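Local coordinates for protein cysteine synthase (Helicobacter pylori, PDB 6AHI) that catalyses pyridoxal 5'-phosphate-dependent synthesis of L-cysteine and acetate from O-acetyl-L-serine and hydrogen sulfide, and also has O-acetylserine-dependent cystathionine beta-synthase activity, at residues Gln51-Glu56 / Ile79-Val84; Thr67-Pro72 / Asp140-Leu145; Val95-Phe100 / Glu122-Ala127; Thr159-Ile164 / Ala186-Tyr191. All blocks are in the same frame, centred on the assembly; numbering follows the deposited sequence.

Contact 1 of 4, residues Gln51-Glu56 / Ile79-Val84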
loop_
_atom_site.group_PDB
_atom_site.type_symbol
_atom_site.label_atom_id
_atom_site.label_comp_id
_atom_site.label_asym_id
_atom_site.label_seq_id
_atom_site.Cartn_x
_atom_site.Cartn_y
_atom_site.Cartn_z
ATOM N N GLN A 51 -11.851 -2.466 -12.679
ATOM C CA GLN A 51 -11.962 -3.854 -13.009
ATOM C C GLN A 51 -13.328 -4.129 -13.624
ATOM O O GLN A 51 -13.428 -4.867 -14.584
ATOM C CB GLN A 51 -11.797 -4.707 -11.761
ATOM C CG GLN A 51 -11.889 -6.188 -12.062
ATOM C CD GLN A 51 -11.512 -6.970 -10.836
ATOM O OE1 GLN A 51 -12.187 -6.905 -9.820
ATOM N NE2 GLN A 51 -10.403 -7.686 -10.924
ATOM N N TYR A 52 -14.364 -3.507 -13.056
ATOM C CA TYR A 52 -15.718 -3.692 -13.526
ATOM C C TYR A 52 -15.882 -3.075 -14.922
ATOM O O TYR A 52 -16.443 -3.734 -15.797
ATOM C CB TYR A 52 -16.720 -3.142 -12.513
ATOM C CG TYR A 52 -18.162 -3.369 -12.889
ATOM C CD1 TYR A 52 -18.797 -4.568 -12.603
ATOM C CD2 TYR A 52 -18.888 -2.393 -13.550
ATOM C CE1 TYR A 52 -20.113 -4.788 -12.959
ATOM C CE2 TYR A 52 -20.214 -2.589 -13.906
ATOM C CZ TYR A 52 -20.827 -3.791 -13.596
ATOM O OH TYR A 52 -22.126 -3.997 -13.937
ATOM N N LEU A 53 -15.416 -1.834 -15.128
ATOM C CA LEU A 53 -15.644 -1.103 -16.390
ATOM C C LEU A 53 -15.015 -1.862 -17.570
ATOM O O LEU A 53 -15.635 -2.015 -18.622
ATOM C CB LEU A 53 -15.063 0.314 -16.277
ATOM C CG LEU A 53 -15.867 1.322 -15.455
ATOM C CD1 LEU A 53 -15.137 2.658 -15.361
ATOM C CD2 LEU A 53 -17.229 1.525 -16.080
ATOM N N ILE A 54 -13.782 -2.345 -17.382
ATOM C CA ILE A 54 -13.053 -3.072 -18.406
ATOM C C ILE A 54 -13.699 -4.443 -18.659
ATOM O O ILE A 54 -13.960 -4.790 -19.841
ATOM C CB ILE A 54 -11.543 -3.108 -18.075
ATOM C CG1 ILE A 54 -10.978 -1.710 -18.358
ATOM C CG2 ILE A 54 -10.807 -4.207 -18.840
ATOM C CD1 ILE A 54 -9.630 -1.425 -17.788
ATOM N N GLY A 55 -14.009 -5.174 -17.581
ATOM C CA GLY A 55 -14.675 -6.485 -17.654
ATOM C C GLY A 55 -15.986 -6.425 -18.430
ATOM O O GLY A 55 -16.217 -7.212 -19.339
ATOM N N GLU A 56 -16.850 -5.467 -18.075
ATOM C CA GLU A 56 -18.163 -5.333 -18.705
ATOM C C GLU A 56 -18.025 -4.784 -20.122
ATOM O O GLU A 56 -18.801 -5.157 -20.978
ATOM C CB GLU A 56 -19.096 -4.449 -17.876
ATOM C CG GLU A 56 -19.462 -5.081 -16.547
ATOM C CD GLU A 56 -19.996 -6.512 -16.610
ATOM O OE1 GLU A 56 -21.050 -6.730 -17.261
ATOM O OE2 GLU A 56 -19.359 -7.411 -15.996
ATOM N N ILE A 79 -5.386 5.473 -11.998
ATOM C CA ILE A 79 -4.515 4.415 -11.506
ATOM C C ILE A 79 -5.204 3.067 -11.719
ATOM O O ILE A 79 -4.588 2.111 -12.218
ATOM C CB ILE A 79 -4.130 4.677 -10.045
ATOM C CG1 ILE A 79 -3.268 5.933 -9.927
ATOM C CG2 ILE A 79 -3.445 3.464 -9.435
ATOM C CD1 ILE A 79 -3.059 6.389 -8.508
ATOM N N ALA A 80 -6.484 2.989 -11.319
ATOM C CA ALA A 80 -7.247 1.756 -11.367
ATOM C C ALA A 80 -7.365 1.256 -12.805
ATOM O O ALA A 80 -7.140 0.065 -13.075
ATOM C CB ALA A 80 -8.604 1.978 -10.766
ATOM N N LEU A 81 -7.686 2.172 -13.729
ATOM C CA LEU A 81 -7.873 1.768 -15.119
ATOM C C LEU A 81 -6.543 1.320 -15.726
ATOM O O LEU A 81 -6.525 0.326 -16.461
ATOM C CB LEU A 81 -8.529 2.893 -15.909
ATOM C CG LEU A 81 -10.018 3.046 -15.631
ATOM C CD1 LEU A 81 -10.539 4.340 -16.236
ATOM C CD2 LEU A 81 -10.795 1.852 -16.165
ATOM N N ALA A 82 -5.457 2.038 -15.414
ATOM C CA ALA A 82 -4.147 1.708 -15.947
ATOM C C ALA A 82 -3.720 0.319 -15.441
ATOM O O ALA A 82 -3.217 -0.490 -16.211
ATOM C CB ALA A 82 -3.137 2.762 -15.570
ATOM N N LEU A 83 -3.969 0.058 -14.158
ATOM C CA LEU A 83 -3.574 -1.226 -13.533
ATOM C C LEU A 83 -4.302 -2.397 -14.206
ATOM O O LEU A 83 -3.666 -3.386 -14.609
ATOM C CB LEU A 83 -3.865 -1.139 -12.034
ATOM C CG LEU A 83 -3.511 -2.382 -11.223
ATOM C CD1 LEU A 83 -2.071 -2.750 -11.406
ATOM C CD2 LEU A 83 -3.775 -2.130 -9.753
ATOM N N VAL A 84 -5.610 -2.238 -14.431
ATOM C CA VAL A 84 -6.442 -3.293 -14.976
ATOM C C VAL A 84 -6.139 -3.455 -16.475
ATOM O O VAL A 84 -6.171 -4.547 -16.980
ATOM C CB VAL A 84 -7.933 -3.014 -14.704
ATOM C CG1 VAL A 84 -8.847 -4.000 -15.417
ATOM C CG2 VAL A 84 -8.233 -3.002 -13.214
#
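Ile54 and Val84 meet without any aromatic ring between them: Tyr52 lies on the far side of its helix, its ring well clear of helix 76-85, and one face of that ring carries CG of Glu56, a poorly ordered residue, offset toward the rim. The other flat group, the amide end of Gln51, takes no part either, and its NE2 makes a weak hydrogen bond to Gln8 OE1. What crosses instead is aliphatic. Ile54 slides past Val84 in the opposite sense, bringing its terminal CD1 to 3.6 Å from Val84 CG1, while the CG2 branch of Ile54 flanks the same methyl. With CG1 beside the backbone N (chi1 -74°) and the chain then extended, Ile54 CD1 also lies 3.8 Å from Leu81 CD2 and just as near the Leu81 carbonyl oxygen. One methyl is thus seated between two residues a helical turn apart. The second branch of Val84 turns to the other helix's backbone, CG2 standing 3.7 Å from Gln51 N; Leu53 CD1 adds a looser touch, 4.5 Å from Leu81 CD2. No hydrogen bond links the segments. Their axes approach to 9.4 Å and cross at -48°, a value close to that expected of ridges-into-grooves packing. Both helices cover the face of the parallel sheet that bears Glu71 and Tyr142: Leu81 rests on Phe94 of strand 91-97, Leu53 on Tyr142 and Pro144, and helix 48-60 meets helix 151-158 through Tyr52, while Leu83 of helix 76-85 packs on Gly261 of the second subunit.

Contact 2 of 4, residues Thr67-Pro72 / Asp140-Leu145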
loop_
_atom_site.group_PDB
_atom_site.type_symbol
_atom_site.label_atom_id
_atom_site.label_comp_id
_atom_site.label_asym_id
_atom_site.label_seq_id
_atom_site.Cartn_x
_atom_site.Cartn_y
_atom_site.Cartn_z
ATOM N N THR A 67 -8.965 -1.185 -28.489
ATOM C CA THR A 67 -9.620 -0.007 -27.923
ATOM C C THR A 67 -8.592 0.790 -27.106
ATOM O O THR A 67 -7.774 0.199 -26.373
ATOM C CB THR A 67 -10.771 -0.434 -27.008
ATOM O OG1 THR A 67 -11.735 -1.109 -27.807
ATOM C CG2 THR A 67 -11.431 0.722 -26.291
ATOM N N THR A 68 -8.654 2.123 -27.205
ATOM C CA THR A 68 -7.949 3.009 -26.284
ATOM C C THR A 68 -8.946 3.551 -25.254
ATOM O O THR A 68 -9.980 4.134 -25.643
ATOM C CB THR A 68 -7.295 4.204 -26.983
ATOM O OG1 THR A 68 -6.305 3.746 -27.893
ATOM C CG2 THR A 68 -6.627 5.143 -26.005
ATOM N N ILE A 69 -8.615 3.390 -23.967
ATOM C CA ILE A 69 -9.413 3.957 -22.874
ATOM C C ILE A 69 -8.980 5.405 -22.651
ATOM O O ILE A 69 -7.785 5.644 -22.445
ATOM C CB ILE A 69 -9.232 3.187 -21.552
ATOM C CG1 ILE A 69 -9.429 1.675 -21.696
ATOM C CG2 ILE A 69 -10.148 3.789 -20.491
ATOM C CD1 ILE A 69 -10.699 1.304 -22.414
ATOM N N ILE A 70 -9.954 6.329 -22.642
ATOM C CA ILE A 70 -9.746 7.737 -22.307
ATOM C C ILE A 70 -10.644 8.105 -21.118
ATOM O O ILE A 70 -11.823 7.841 -21.162
ATOM C CB ILE A 70 -10.071 8.625 -23.519
ATOM C CG1 ILE A 70 -9.447 8.095 -24.818
ATOM C CG2 ILE A 70 -9.682 10.070 -23.246
ATOM C CD1 ILE A 70 -9.718 8.946 -26.019
ATOM N N GLU A 71 -10.095 8.766 -20.092
ATOM C CA GLU A 71 -10.892 9.219 -18.946
ATOM C C GLU A 71 -10.299 10.496 -18.355
ATOM O O GLU A 71 -9.094 10.574 -18.139
ATOM C CB GLU A 71 -10.990 8.105 -17.901
ATOM C CG GLU A 71 -11.922 8.398 -16.739
ATOM C CD GLU A 71 -13.399 8.613 -17.054
ATOM O OE1 GLU A 71 -13.753 8.800 -18.263
ATOM O OE2 GLU A 71 -14.207 8.609 -16.079
ATOM N N PRO A 72 -11.117 11.543 -18.057
ATOM C CA PRO A 72 -10.683 12.631 -17.178
ATOM C C PRO A 72 -10.709 12.154 -15.718
ATOM O O PRO A 72 -11.643 11.472 -15.318
ATOM C CB PRO A 72 -11.734 13.722 -17.440
ATOM C CG PRO A 72 -12.988 12.916 -17.706
ATOM C CD PRO A 72 -12.502 11.729 -18.523
ATOM N N ASP A 140 -12.117 3.792 -32.297
ATOM C CA ASP A 140 -12.226 2.710 -31.336
ATOM C C ASP A 140 -11.810 3.192 -29.938
ATOM O O ASP A 140 -11.101 2.506 -29.228
ATOM C CB ASP A 140 -11.388 1.517 -31.800
ATOM C CG ASP A 140 -11.768 0.202 -31.156
ATOM O OD1 ASP A 140 -12.805 0.172 -30.464
ATOM O OD2 ASP A 140 -11.018 -0.779 -31.353
ATOM N N SER A 141 -12.265 4.377 -29.538
ATOM C CA SER A 141 -12.013 4.872 -28.172
ATOM C C SER A 141 -13.135 4.414 -27.239
ATOM O O SER A 141 -14.214 4.027 -27.660
ATOM C CB SER A 141 -11.847 6.383 -28.139
ATOM O OG SER A 141 -12.958 7.064 -28.711
ATOM N N TYR A 142 -12.873 4.484 -25.942
ATOM C CA TYR A 142 -13.909 4.273 -24.968
ATOM C C TYR A 142 -13.720 5.295 -23.849
ATOM O O TYR A 142 -12.646 5.409 -23.291
ATOM C CB TYR A 142 -13.929 2.825 -24.494
ATOM C CG TYR A 142 -14.847 2.619 -23.325
ATOM C CD1 TYR A 142 -16.222 2.697 -23.472
ATOM C CD2 TYR A 142 -14.338 2.402 -22.061
ATOM C CE1 TYR A 142 -17.071 2.500 -22.393
ATOM C CE2 TYR A 142 -15.171 2.200 -20.973
ATOM C CZ TYR A 142 -16.543 2.274 -21.138
ATOM O OH TYR A 142 -17.354 2.097 -20.061
ATOM N N LEU A 143 -14.784 6.057 -23.594
ATOM C CA LEU A 143 -14.777 7.204 -22.689
ATOM C C LEU A 143 -15.823 6.927 -21.611
ATOM O O LEU A 143 -17.011 7.205 -21.801
ATOM C CB LEU A 143 -15.062 8.479 -23.496
ATOM C CG LEU A 143 -14.951 9.826 -22.765
ATOM C CD1 LEU A 143 -13.604 10.020 -22.077
ATOM C CD2 LEU A 143 -15.207 10.982 -23.733
ATOM N N PRO A 144 -15.430 6.323 -20.467
ATOM C CA PRO A 144 -16.397 5.937 -19.444
ATOM C C PRO A 144 -17.246 7.116 -18.948
ATOM O O PRO A 144 -18.445 6.946 -18.749
ATOM C CB PRO A 144 -15.550 5.391 -18.284
ATOM C CG PRO A 144 -14.214 5.047 -18.901
ATOM C CD PRO A 144 -14.053 5.950 -20.109
ATOM N N LEU A 145 -16.617 8.283 -18.756
ATOM C CA LEU A 145 -17.222 9.430 -18.041
ATOM C C LEU A 145 -17.916 8.922 -16.782
ATOM O O LEU A 145 -19.143 8.854 -16.727
ATOM C CB LEU A 145 -18.181 10.183 -18.963
ATOM C CG LEU A 145 -17.470 10.939 -20.084
ATOM C CD1 LEU A 145 -18.467 11.541 -21.077
ATOM C CD2 LEU A 145 -16.559 12.026 -19.515
#
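Thr68 pairs with Ser141 and Ile69 with Tyr142 in parallel register, through three backbone hydrogen bonds. Thr68 N donates to Asp140 O, Thr68 O accepts from Tyr142 N at 2.9 Å, and Ile70 N reaches Tyr142 O at 2.9 Å in an almost straight bond (178°). C-H groups assist: Ser141 CA points a hydrogen at Thr68 O, and Leu143 CA does so at Ile70 O. In the regular pattern the next amide would bind Ile70 O, but Pro144 has no N-H to give; its CD sits 3.1 Å from that oxygen. The pairing makes 141-142 an edge strand of the four-stranded parallel sheet, beside strand 68-72, which on its other flank bonds to strand 91-97. Where the backbone pattern stops, a side-chain bond takes over. Glu71, its CG anti to the backbone N (-173°) and the chain bent at the next torsion, turns OE1 to Leu145 N at 3.0 Å, met on the syn side and somewhat out of the carboxylate plane, while OE2 accepts from Gln146 N; two successive amides thus hold this buried carboxylate. At the opposite end Thr67 OG1, already bonded by Thr64 N, lies 3.1 Å from Asp140 OD1. Apolar contacts divide between the sheet's faces. On one, Ile69 runs alongside Tyr142 and sets CD1 at the ring edge, 3.8 Å from CD2. On the other, Ile70 CD1 meets Ser141 CB, Leu143 CD1 packs against Ile70 CB and Pro72 CD, and the side chains of Leu145 and Pro72 cross at about a right angle, CD2 meeting CG, beside Ile128 of helix 123-137.

Contact 3 of 4, residues Val95-Phe100 / Glu122-Ala127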
loop_
_atom_site.group_PDB
_atom_site.type_symbol
_atom_site.label_atom_id
_atom_site.label_comp_id
_atom_site.label_asym_id
_atom_site.label_seq_id
_atom_site.Cartn_x
_atom_site.Cartn_y
_atom_site.Cartn_z
ATOM N N VAL A 95 -6.739 12.486 -18.718
ATOM C CA VAL A 95 -6.708 13.939 -18.749
ATOM C C VAL A 95 -6.870 14.438 -17.313
ATOM O O VAL A 95 -7.879 14.175 -16.661
ATOM C CB VAL A 95 -7.778 14.520 -19.686
ATOM C CG1 VAL A 95 -7.539 16.009 -19.890
ATOM C CG2 VAL A 95 -7.807 13.787 -21.021
ATOM N N VAL A 96 -5.819 15.108 -16.833
ATOM C CA VAL A 96 -5.668 15.484 -15.440
ATOM C C VAL A 96 -5.310 16.963 -15.384
ATOM O O VAL A 96 -4.359 17.383 -16.039
ATOM C CB VAL A 96 -4.575 14.639 -14.764
ATOM C CG1 VAL A 96 -4.368 15.051 -13.310
ATOM C CG2 VAL A 96 -4.896 13.147 -14.860
ATOM N N PRO A 97 -6.031 17.768 -14.591
ATOM C CA PRO A 97 -5.693 19.170 -14.410
ATOM C C PRO A 97 -4.271 19.245 -13.860
ATOM O O PRO A 97 -3.995 18.602 -12.910
ATOM C CB PRO A 97 -6.624 19.585 -13.270
ATOM C CG PRO A 97 -7.805 18.712 -13.470
ATOM C CD PRO A 97 -7.217 17.376 -13.854
ATOM N N GLU A 98 -3.420 20.077 -14.447
ATOM C CA GLU A 98 -2.035 20.202 -13.938
ATOM C C GLU A 98 -2.079 20.649 -12.481
ATOM O O GLU A 98 -2.828 21.528 -12.155
ATOM C CB GLU A 98 -1.242 21.235 -14.738
ATOM C CG GLU A 98 -1.176 20.922 -16.217
ATOM N N LYS A 99 -1.301 20.030 -11.607
ATOM C CA LYS A 99 -1.317 20.496 -10.203
ATOM C C LYS A 99 -2.409 19.797 -9.387
ATOM O O LYS A 99 -2.541 20.134 -8.223
ATOM N N PHE A 100 -3.148 18.863 -9.972
ATOM C CA PHE A 100 -4.233 18.189 -9.216
ATOM C C PHE A 100 -3.556 17.215 -8.250
ATOM O O PHE A 100 -3.712 17.378 -7.028
ATOM C CB PHE A 100 -5.230 17.508 -10.148
ATOM C CG PHE A 100 -6.573 18.183 -10.126
ATOM C CD1 PHE A 100 -6.668 19.539 -9.871
ATOM C CD2 PHE A 100 -7.734 17.468 -10.315
ATOM C CE1 PHE A 100 -7.898 20.171 -9.828
ATOM C CE2 PHE A 100 -8.965 18.098 -10.293
ATOM C CZ PHE A 100 -9.044 19.449 -10.050
ATOM N N GLU A 122 -9.229 25.723 -14.829
ATOM C CA GLU A 122 -10.397 25.171 -15.535
ATOM C C GLU A 122 -10.927 23.937 -14.792
ATOM O O GLU A 122 -11.975 23.385 -15.150
ATOM C CB GLU A 122 -10.056 24.827 -16.985
ATOM C CG GLU A 122 -9.719 26.040 -17.832
ATOM C CD GLU A 122 -9.444 25.713 -19.291
ATOM O OE1 GLU A 122 -10.170 24.858 -19.842
ATOM O OE2 GLU A 122 -8.505 26.308 -19.877
ATOM N N GLY A 123 -10.176 23.494 -13.773
ATOM C CA GLY A 123 -10.567 22.418 -12.879
ATOM C C GLY A 123 -10.819 21.114 -13.619
ATOM O O GLY A 123 -10.247 20.866 -14.691
ATOM N N ILE A 124 -11.707 20.298 -13.046
ATOM C CA ILE A 124 -12.025 19.012 -13.591
ATOM C C ILE A 124 -12.838 19.176 -14.879
ATOM O O ILE A 124 -12.730 18.366 -15.788
ATOM C CB ILE A 124 -12.734 18.112 -12.552
ATOM C CG1 ILE A 124 -12.702 16.650 -12.993
ATOM C CG2 ILE A 124 -14.151 18.579 -12.250
ATOM C CD1 ILE A 124 -11.291 16.085 -13.164
ATOM N N SER A 125 -13.637 20.246 -14.973
ATOM C CA SER A 125 -14.479 20.473 -16.133
ATOM C C SER A 125 -13.616 20.637 -17.387
ATOM O O SER A 125 -14.027 20.214 -18.461
ATOM C CB SER A 125 -15.383 21.670 -15.913
ATOM O OG SER A 125 -15.988 21.563 -14.636
ATOM N N GLY A 126 -12.450 21.285 -17.250
ATOM C CA GLY A 126 -11.502 21.466 -18.350
ATOM C C GLY A 126 -10.959 20.128 -18.856
ATOM O O GLY A 126 -10.847 19.895 -20.080
ATOM N N ALA A 127 -10.666 19.232 -17.906
ATOM C CA ALA A 127 -10.221 17.873 -18.207
ATOM C C ALA A 127 -11.318 17.106 -18.967
ATOM O O ALA A 127 -11.031 16.451 -19.988
ATOM C CB ALA A 127 -9.811 17.166 -16.937
#
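Pro97 and Val95, two residues apart and thus on one face of their strand, both point at helix 123-127, and the chief contacts follow from that. Val95 lies against the inner side of Ala127: its CG1, placed anti to the backbone N (chi1 -169°), comes 3.5 Å from Ala127 O and 3.9 Å from Ala127 CB. In return the Ala127 methyl points back at the strand, 3.6 Å from Val95 O and 4.0 Å from Pro97 CD. The proline ring is therefore bordered by Ala127 on one flank; on another its CG approaches Gly123 O at 3.5 Å. This is the usual alpha/beta layering: strand and helix run nearly antiparallel, at 154°, with axes 7.2 Å apart. Helix 123-137 forms the connection of a beta-alpha-beta crossover, from strand 114-118 at one edge of the parallel sheet to strand 141-142 at the other, and so passes over strand 91-97 on the way. Beyond the strand, a type II turn from Pro97 to Phe100, closed by Phe100 N bonding to Pro97 O, folds the aromatic ring back against the proline. Pro97 CG stands over the centre of that ring, 3.3 Å above its plane, so the proline lays its CB-CG-CD edge on the ring face, and both residues also touch the helix. Phe100 CZ nears Ile124 N obliquely, and CE2 touches Ile124 CD1 at 4.2 Å. The same CD1 extends to Pro97 CD, so Ile124 bridges both rings, while Val95 continues along the helix to Ser131 and Leu134.

Contact 4 of 4, residues Thr159-Ile164 / Ala186-Tyr191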
loop_
_atom_site.group_PDB
_atom_site.type_symbol
_atom_site.label_atom_id
_atom_site.label_comp_id
_atom_site.label_asym_id
_atom_site.label_seq_id
_atom_site.Cartn_x
_atom_site.Cartn_y
_atom_site.Cartn_z
ATOM N N THR A 159 -19.717 -5.775 -6.776
ATOM C CA THR A 159 -18.399 -6.230 -6.286
ATOM C C THR A 159 -18.278 -5.939 -4.788
ATOM O O THR A 159 -18.393 -6.840 -3.965
ATOM C CB THR A 159 -17.261 -5.604 -7.115
ATOM O OG1 THR A 159 -17.256 -4.176 -6.976
ATOM C CG2 THR A 159 -17.353 -5.970 -8.581
ATOM N N LEU A 160 -18.127 -4.658 -4.442
ATOM C CA LEU A 160 -17.902 -4.223 -3.056
ATOM C C LEU A 160 -19.062 -4.654 -2.145
ATOM O O LEU A 160 -18.853 -5.215 -1.088
ATOM C CB LEU A 160 -17.762 -2.700 -3.040
ATOM C CG LEU A 160 -17.474 -2.082 -1.678
ATOM C CD1 LEU A 160 -16.267 -2.740 -1.045
ATOM C CD2 LEU A 160 -17.253 -0.574 -1.792
ATOM N N ALA A 161 -20.299 -4.335 -2.548
ATOM C CA ALA A 161 -21.426 -4.439 -1.614
ATOM C C ALA A 161 -21.674 -5.898 -1.233
ATOM O O ALA A 161 -21.823 -6.202 -0.044
ATOM C CB ALA A 161 -22.660 -3.774 -2.170
ATOM N N PRO A 162 -21.686 -6.864 -2.177
ATOM C CA PRO A 162 -21.879 -8.265 -1.796
ATOM C C PRO A 162 -20.775 -8.796 -0.877
ATOM O O PRO A 162 -21.012 -9.627 0.020
ATOM C CB PRO A 162 -21.892 -9.047 -3.122
ATOM C CG PRO A 162 -22.172 -8.013 -4.182
ATOM C CD PRO A 162 -21.675 -6.683 -3.644
ATOM N N GLU A 163 -19.560 -8.307 -1.080
ATOM C CA GLU A 163 -18.422 -8.726 -0.250
ATOM C C GLU A 163 -18.662 -8.283 1.200
ATOM O O GLU A 163 -18.425 -9.005 2.131
ATOM C CB GLU A 163 -17.159 -8.107 -0.855
ATOM C CG GLU A 163 -15.869 -8.841 -0.586
ATOM C CD GLU A 163 -14.719 -8.040 -1.168
ATOM O OE1 GLU A 163 -14.416 -8.179 -2.369
ATOM O OE2 GLU A 163 -14.142 -7.259 -0.408
ATOM N N ILE A 164 -19.157 -7.064 1.370
ATOM C CA ILE A 164 -19.467 -6.510 2.694
ATOM C C ILE A 164 -20.509 -7.370 3.412
ATOM O O ILE A 164 -20.339 -7.696 4.572
ATOM C CB ILE A 164 -19.926 -5.044 2.574
ATOM C CG1 ILE A 164 -18.718 -4.135 2.311
ATOM C CG2 ILE A 164 -20.711 -4.622 3.810
ATOM C CD1 ILE A 164 -19.079 -2.763 1.796
ATOM N N ALA A 186 -23.753 5.378 -3.949
ATOM C CA ALA A 186 -25.013 5.010 -4.564
ATOM C C ALA A 186 -25.091 3.510 -4.868
ATOM O O ALA A 186 -26.149 2.901 -4.708
ATOM C CB ALA A 186 -25.240 5.808 -5.837
ATOM N N GLY A 187 -24.007 2.942 -5.393
ATOM C CA GLY A 187 -23.966 1.532 -5.773
ATOM C C GLY A 187 -24.097 0.603 -4.565
ATOM O O GLY A 187 -24.885 -0.372 -4.559
ATOM N N THR A 188 -23.322 0.921 -3.541
ATOM C CA THR A 188 -23.265 0.170 -2.321
ATOM C C THR A 188 -24.600 0.324 -1.586
ATOM O O THR A 188 -25.148 -0.671 -1.117
ATOM C CB THR A 188 -22.085 0.588 -1.443
ATOM O OG1 THR A 188 -20.895 0.529 -2.214
ATOM C CG2 THR A 188 -21.904 -0.303 -0.230
ATOM N N ALA A 189 -25.125 1.557 -1.523
ATOM C CA ALA A 189 -26.355 1.829 -0.818
ATOM C C ALA A 189 -27.521 1.052 -1.431
ATOM O O ALA A 189 -28.386 0.523 -0.705
ATOM C CB ALA A 189 -26.641 3.303 -0.793
ATOM N N ARG A 190 -27.566 1.013 -2.760
ATOM C CA ARG A 190 -28.660 0.307 -3.471
ATOM C C ARG A 190 -28.667 -1.156 -3.052
ATOM O O ARG A 190 -29.706 -1.674 -2.737
ATOM C CB ARG A 190 -28.449 0.377 -4.982
ATOM C CG ARG A 190 -29.516 -0.350 -5.786
ATOM C CD ARG A 190 -29.368 -0.260 -7.291
ATOM N NE ARG A 190 -28.429 0.764 -7.719
ATOM C CZ ARG A 190 -28.422 2.029 -7.302
ATOM N NH2 ARG A 190 -27.327 2.754 -7.340
ATOM N N TYR A 191 -27.507 -1.781 -3.077
ATOM C CA TYR A 191 -27.384 -3.210 -2.709
ATOM C C TYR A 191 -27.745 -3.461 -1.236
ATOM O O TYR A 191 -28.465 -4.411 -0.938
ATOM C CB TYR A 191 -25.971 -3.731 -2.955
ATOM C CG TYR A 191 -25.843 -5.218 -2.733
ATOM C CD1 TYR A 191 -26.150 -6.132 -3.733
ATOM C CD2 TYR A 191 -25.470 -5.709 -1.503
ATOM C CE1 TYR A 191 -26.052 -7.495 -3.519
ATOM C CE2 TYR A 191 -25.368 -7.068 -1.266
ATOM C CZ TYR A 191 -25.628 -7.959 -2.284
ATOM O OH TYR A 191 -25.500 -9.297 -2.054
#
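A CH-pi contact stands out here: Pro162 lies over one face of the Tyr191 ring, its CG 4.2 Å from the centroid and 22° off the normal. The backbone N of Pro162 sits over the same ring, offset toward the rim, and CB reaches the phenol end, 3.8 Å from OH, so the proline covers the outer half of the ring, toward the hydroxyl. Tyr191 gets there because its CG is anti to the backbone N (chi1 -174°), which extends the ring across to the other helix. Aliphatic packing follows alongside. Ala161 CB sits obliquely by the inner end of the ring, 3.4 Å from Tyr191 CB and nearly as close to CG and CD2; it also meets Thr188 CG2 at 4.0 Å. The close approach, with CA atoms of Ala161 and Thr188 5.0 Å apart, is consistent with the small side chain of Ala161. Leu160 CD2 lies 3.8 Å from Thr188 OG1, an oxygen hydrogen-bonded within its own helix to Thr184 O. No hydrogen bond crosses the contact. Thr184 is one of a run of residues thought to bind the cofactor, and its side chain is about 4 Å from that of Leu160. The axes cross at -46°, and both helices lie against the six-stranded sheet, Leu160 and Ile164 on strand 287-292 and Thr188 on strand 174-178, while Tyr157 of helix 151-158 meets the Tyr191 ring edge-to-face.

Overall arrangement
From the N terminus, helix 48-60 opens contact 1, and strand 68-72 opens contact 2 before contact 1 closes at helix 76-85; the two loops therefore cross. They also touch through Leu81 and Glu71. Strand 91-97 then starts contact 3, which closes at helix 123-137 wholly inside the loop that contact 2 completes only at 140-145. Contacts 2 and 3 share the four-stranded sheet, joined by a probable Glu71-Val95 backbone bond, with the helices of contact 1 on one face and the helix of contact 3 on the other. Contact 4 follows in series, joining two helices against the six-stranded sheet.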